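Local atomic coordinates of probable primosomal replication protein n (Ralstonia solanacearum, PDB entry 4FDB), a protein that probably helps to restart stalled replication forks, binding single-stranded DNA and promoting the assembly of PriA with DnaT in the primosome. Residues 77-80 / 86-89; 29-34 / 71-76. The protein carries 3 engineered substitutions. One frame throughout, in Å; residues are numbered along the deposited sequence. Where two conformers were deposited one is given.

Contact 1. Residues 77-80 / 86-89; sequences LARK and ALVF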
loop_
_atom_site.group_PDB
_atom_site.type_symbol
_atom_site.label_atom_id
_atom_site.label_comp_id
_atom_site.label_asym_id
_atom_site.label_seq_id
_atom_site.Cartn_x
_atom_site.Cartn_y
_atom_site.Cartn_z
ATOM N N LEU A 77 -1.747 3.002 4.765
ATOM C CA LEU A 77 -0.852 3.912 4.060
ATOM C C LEU A 77 -1.160 5.360 4.438
ATOM O O LEU A 77 -2.300 5.702 4.717
ATOM C CB LEU A 77 -1.026 3.769 2.548
ATOM C CG LEU A 77 -0.614 2.412 1.985
ATOM C CD1 LEU A 77 -0.896 2.380 0.480
ATOM C CD2 LEU A 77 0.857 2.145 2.264
ATOM N N ALA A 78 -0.139 6.210 4.415
ATOM C CA ALA A 78 -0.324 7.630 4.657
ATOM C C ALA A 78 0.778 8.403 3.966
ATOM O O ALA A 78 1.715 7.806 3.456
ATOM C CB ALA A 78 -0.346 7.932 6.144
ATOM N N ARG A 79 0.619 9.722 3.896
ATOM C CA ARG A 79 1.650 10.594 3.357
ATOM C C ARG A 79 2.784 10.721 4.356
ATOM O O ARG A 79 2.546 10.798 5.565
ATOM C CB ARG A 79 1.090 11.986 3.078
ATOM C CG ARG A 79 0.465 12.160 1.721
ATOM C CD ARG A 79 0.146 13.631 1.468
ATOM N NE ARG A 79 -0.490 13.835 0.170
ATOM C CZ ARG A 79 -1.591 14.556 -0.014
ATOM N NH1 ARG A 79 -2.175 15.145 1.024
ATOM N NH2 ARG A 79 -2.108 14.688 -1.230
ATOM N N LYS A 80 4.011 10.746 3.843
ATOM C CA LYS A 80 5.208 10.912 4.663
ATOM C C LYS A 80 5.136 12.216 5.456
ATOM O O LYS A 80 5.317 12.224 6.677
ATOM C CB LYS A 80 6.449 10.917 3.765
ATOM C CG LYS A 80 7.771 10.673 4.480
ATOM C CD LYS A 80 7.934 9.210 4.834
ATOM C CE LYS A 80 9.345 8.897 5.318
ATOM N NZ LYS A 80 9.489 7.460 5.701
ATOM N N ALA A 86 5.422 11.304 -1.313
ATOM C CA ALA A 86 5.813 9.948 -0.949
ATOM C C ALA A 86 4.887 9.362 0.107
ATOM O O ALA A 86 4.280 10.100 0.887
ATOM C CB ALA A 86 7.246 9.937 -0.447
ATOM N N LEU A 87 4.791 8.038 0.135
ATOM C CA LEU A 87 3.923 7.359 1.089
ATOM C C LEU A 87 4.726 6.519 2.074
ATOM O O LEU A 87 5.843 6.109 1.799
ATOM C CB LEU A 87 2.924 6.451 0.374
ATOM C CG LEU A 87 1.932 7.103 -0.586
ATOM C CD1 LEU A 87 0.944 6.039 -1.045
ATOM C CD2 LEU A 87 1.221 8.271 0.085
ATOM N N VAL A 88 4.117 6.251 3.216
ATOM C CA VAL A 88 4.739 5.441 4.238
ATOM C C VAL A 88 3.710 4.436 4.741
ATOM O O VAL A 88 2.530 4.765 4.863
ATOM C CB VAL A 88 5.271 6.328 5.385
ATOM C CG1 VAL A 88 4.156 7.184 5.980
ATOM C CG2 VAL A 88 5.930 5.485 6.463
ATOM N N PHE A 89 4.158 3.213 5.010
ATOM C CA PHE A 89 3.316 2.162 5.577
ATOM C C PHE A 89 3.314 2.269 7.107
ATOM O O PHE A 89 4.308 1.949 7.755
ATOM C CB PHE A 89 3.871 0.809 5.110
ATOM C CG PHE A 89 3.152 -0.413 5.663
ATOM C CD1 PHE A 89 1.831 -0.361 6.088
ATOM C CD2 PHE A 89 3.818 -1.633 5.721
ATOM C CE1 PHE A 89 1.192 -1.503 6.579
ATOM C CE2 PHE A 89 3.197 -2.774 6.218
ATOM C CZ PHE A 89 1.877 -2.712 6.644
#

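Contact 2. Residues 29-34 / 71-76; sequences CLLSYS and LDCVGF. Engineered in segment 71-76: Asp72 (natural residue Glu).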
loop_
_atom_site.group_PDB
_atom_site.type_symbol
_atom_site.label_atom_id
_atom_site.label_comp_id
_atom_site.label_asym_id
_atom_site.label_seq_id
_atom_site.Cartn_x
_atom_site.Cartn_y
_atom_site.Cartn_z
ATOM N N CYS A 29 11.374 2.535 9.355
ATOM C CA CYS A 29 12.129 1.388 8.873
ATOM C C CYS A 29 11.899 1.172 7.390
ATOM O O CYS A 29 11.094 1.863 6.763
ATOM C CB CYS A 29 11.779 0.141 9.678
ATOM S SG CYS A 29 10.060 -0.331 9.611
ATOM N N LEU A 30 12.666 0.247 6.825
ATOM C CA LEU A 30 12.518 -0.133 5.433
ATOM C C LEU A 30 12.211 -1.618 5.425
ATOM O O LEU A 30 12.915 -2.414 6.079
ATOM C CB LEU A 30 13.837 0.109 4.691
ATOM C CG LEU A 30 13.871 -0.194 3.189
ATOM C CD1 LEU A 30 12.937 0.743 2.434
ATOM C CD2 LEU A 30 15.289 -0.073 2.660
ATOM N N LEU A 31 11.174 -1.989 4.687
ATOM C CA LEU A 31 10.779 -3.390 4.527
ATOM C C LEU A 31 11.003 -3.823 3.094
ATOM O O LEU A 31 10.900 -3.024 2.179
ATOM C CB LEU A 31 9.296 -3.558 4.858
ATOM C CG LEU A 31 8.912 -3.120 6.266
ATOM C CD1 LEU A 31 7.409 -3.231 6.438
ATOM C CD2 LEU A 31 9.632 -3.976 7.302
ATOM N N SER A 32 11.302 -5.100 2.895
ATOM C CA SER A 32 11.528 -5.618 1.556
ATOM C C SER A 32 10.559 -6.746 1.346
ATOM O O SER A 32 10.563 -7.716 2.114
ATOM C CB SER A 32 12.948 -6.188 1.447
ATOM O OG SER A 32 13.133 -6.848 0.206
ATOM N N TYR A 33 9.743 -6.622 0.304
ATOM C CA TYR A 33 8.805 -7.658 -0.081
ATOM C C TYR A 33 9.321 -8.455 -1.273
ATOM O O TYR A 33 9.814 -7.894 -2.260
ATOM C CB TYR A 33 7.418 -7.060 -0.432
ATOM C CG TYR A 33 6.468 -8.132 -0.930
ATOM C CD1 TYR A 33 5.705 -8.877 -0.043
ATOM C CD2 TYR A 33 6.378 -8.438 -2.290
ATOM C CE1 TYR A 33 4.871 -9.892 -0.500
ATOM C CE2 TYR A 33 5.543 -9.438 -2.745
ATOM C CZ TYR A 33 4.804 -10.167 -1.844
ATOM O OH TYR A 33 3.981 -11.169 -2.310
ATOM N N SER A 34 9.171 -9.774 -1.198
ATOM C CA SER A 34 9.484 -10.655 -2.318
ATOM C C SER A 34 8.510 -11.831 -2.362
ATOM O O SER A 34 8.495 -12.679 -1.467
ATOM C CB SER A 34 10.922 -11.163 -2.225
ATOM O OG SER A 34 11.135 -11.851 -1.005
ATOM N N LEU A 71 8.493 -10.284 8.911
ATOM C CA LEU A 71 7.399 -9.805 9.746
ATOM C C LEU A 71 6.091 -9.927 8.988
ATOM O O LEU A 71 6.063 -9.657 7.800
ATOM C CB LEU A 71 7.621 -8.330 10.072
ATOM C CG LEU A 71 8.919 -8.020 10.816
ATOM C CD1 LEU A 71 9.136 -6.517 10.921
ATOM C CD2 LEU A 71 8.886 -8.659 12.172
ATOM N N ASP A 72 5.029 -10.339 9.680
ATOM C CA ASP A 72 3.661 -10.299 9.155
ATOM C C ASP A 72 3.057 -8.990 9.616
ATOM O O ASP A 72 2.760 -8.853 10.798
ATOM C CB ASP A 72 2.835 -11.411 9.804
ATOM C CG ASP A 72 2.558 -12.560 8.874
ATOM O OD1 ASP A 72 3.528 -13.153 8.367
ATOM O OD2 ASP A 72 1.366 -12.880 8.667
ATOM N N CYS A 73 2.876 -8.033 8.701
ATOM C CA CYS A 73 2.464 -6.686 9.085
ATOM C C CYS A 73 1.065 -6.356 8.607
ATOM O O CYS A 73 0.655 -6.775 7.520
ATOM C CB CYS A 73 3.383 -5.653 8.442
ATOM S SG CYS A 73 5.138 -5.946 8.731
ATOM N N VAL A 74 0.335 -5.614 9.426
ATOM C CA VAL A 74 -0.892 -4.980 8.963
ATOM C C VAL A 74 -0.813 -3.500 9.291
ATOM O O VAL A 74 -0.079 -3.077 10.184
ATOM C CB VAL A 74 -2.151 -5.604 9.585
ATOM C CG1 VAL A 74 -2.399 -6.994 9.011
ATOM C CG2 VAL A 74 -2.043 -5.648 11.102
ATOM N N GLY A 75 -1.553 -2.694 8.552
ATOM C CA GLY A 75 -1.592 -1.289 8.879
ATOM C C GLY A 75 -2.214 -0.517 7.761
ATOM O O GLY A 75 -3.068 -1.055 7.044
ATOM N N PHE A 76 -1.795 0.734 7.618
ATOM C CA PHE A 76 -2.423 1.614 6.634
ATOM C C PHE A 76 -1.398 2.484 5.941
ATOM O O PHE A 76 -0.299 2.655 6.436
ATOM C CB PHE A 76 -3.498 2.483 7.297
ATOM C CG PHE A 76 -2.979 3.400 8.388
ATOM C CD1 PHE A 76 -2.663 4.726 8.111
ATOM C CD2 PHE A 76 -2.852 2.945 9.696
ATOM C CE1 PHE A 76 -2.218 5.586 9.120
ATOM C CE2 PHE A 76 -2.400 3.790 10.709
ATOM C CZ PHE A 76 -2.067 5.101 10.420
#

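Contact 1. Residues 77-80 / 86-89
Val88 sits against both Ala78 and Lys80 at the loop end of a beta hairpin, formed by the last two strands of an OB fold. Ala78 and Val88 are an antiparallel hydrogen-bonded pair: Ala78 N donates to Val88 O at 3.1 Å, and Val88 N returns a bond to Ala78 O at 2.9 Å. On the face that Val88 shares with the small methyl of Ala78, the branched valine gives a broad apolar surface for the aliphatic part of Lys80. The lysine chain bends at chi2 (76°) and crosses the valine at about a right angle, its CD 4.0 Å from Val88 CB. Its ammonium group continues past CG2 to a long, weak ion pair with Glu51, so lysine suits the place, with an apolar chain to lie on the valine and a charged end directed toward Glu51. Leu77 lies on the other face, beside Phe89, with its CD2 4.4 Å from Phe89 CB. Its CD1 is at the same distance from Leu87 CD1, and Phe48 of the second subunit packs on both leucines. Where the strands part toward the turn, a third backbone bond, nearly straight at 170°, runs 3.0 Å from Lys80 N to Ala86 O.

Contact 2. Residues 29-34 / 71-76
Leu31 reaches across the interior of the OB fold to meet Leu71 and Cys73, which stand two residues apart on the far strand and so turn the same side inward. All three bonds from CA to CB point into the contact, and all three residues are buried.

The first interaction is between hydrocarbon groups. Leu31 and Leu71 meet by methyls, CD2 of Leu31 lying 4.4 Å from CD1 of Leu71, while their CA atoms remain 8.9 Å apart. The long leucine side chains cover most of that distance, and leucine suits the place because it is apolar and ends in a fork. Leu31 has CG opposite its own carbonyl carbon (chi1 -58°) and an extended chi2 of 176°, a conformation that carries the fork of the side chain well away from its strand and presents one methyl to each partner.

The second interaction is between carbon and sulfur. The other methyl of Leu31, CD1, lies 4.2 Å from Cys73 SG, a dispersion contact in which the sulfur serves as one more apolar surface. Cysteine suits this place because it is short yet ends in a large, polarisable atom, and because a thiol tolerates burial among hydrocarbon groups.

No hydrogen bond passes between 29-34 and 71-76. Their backbones are too far apart for pairing, and only 80 Å² is buried between them, as expected of side chains touching across a core and not of neighbours within a sheet.

Strand 87-96 supplies further packing, with Phe89 against both Leu31 and Cys73 and Leu94 against Leu71. Ala52 of strand 44-55 adds to the cover over Leu31, whose backbone also pairs with Ile50, so that strand 25-37 is held by strand 44-55 on one edge and by strand 3-19, through Leu30 and Ser32, on the other.

How the contacts relate
Both contacts use strand 70-79, but in different ways. Contact 1 ties its end to its sheet neighbour, strand 87-96, and mixes backbone hydrogen bonds with packing in a partly buried place that includes exposed residues, its centre about 10 Å from that of the chain. Contact 2, with its centre about 3 Å from that of the chain, is wholly buried and purely apolar, joining strands that do not pair. Phe89 links the two: its ring packs along the backbone of 71-76, with CE1 3.6 Å from Gly75 N, and its CE2 is equally close to Cys73 CB. The second subunit packs on contact 1 directly, whereas near contact 2 it meets residues beside the cluster, such as Tyr33.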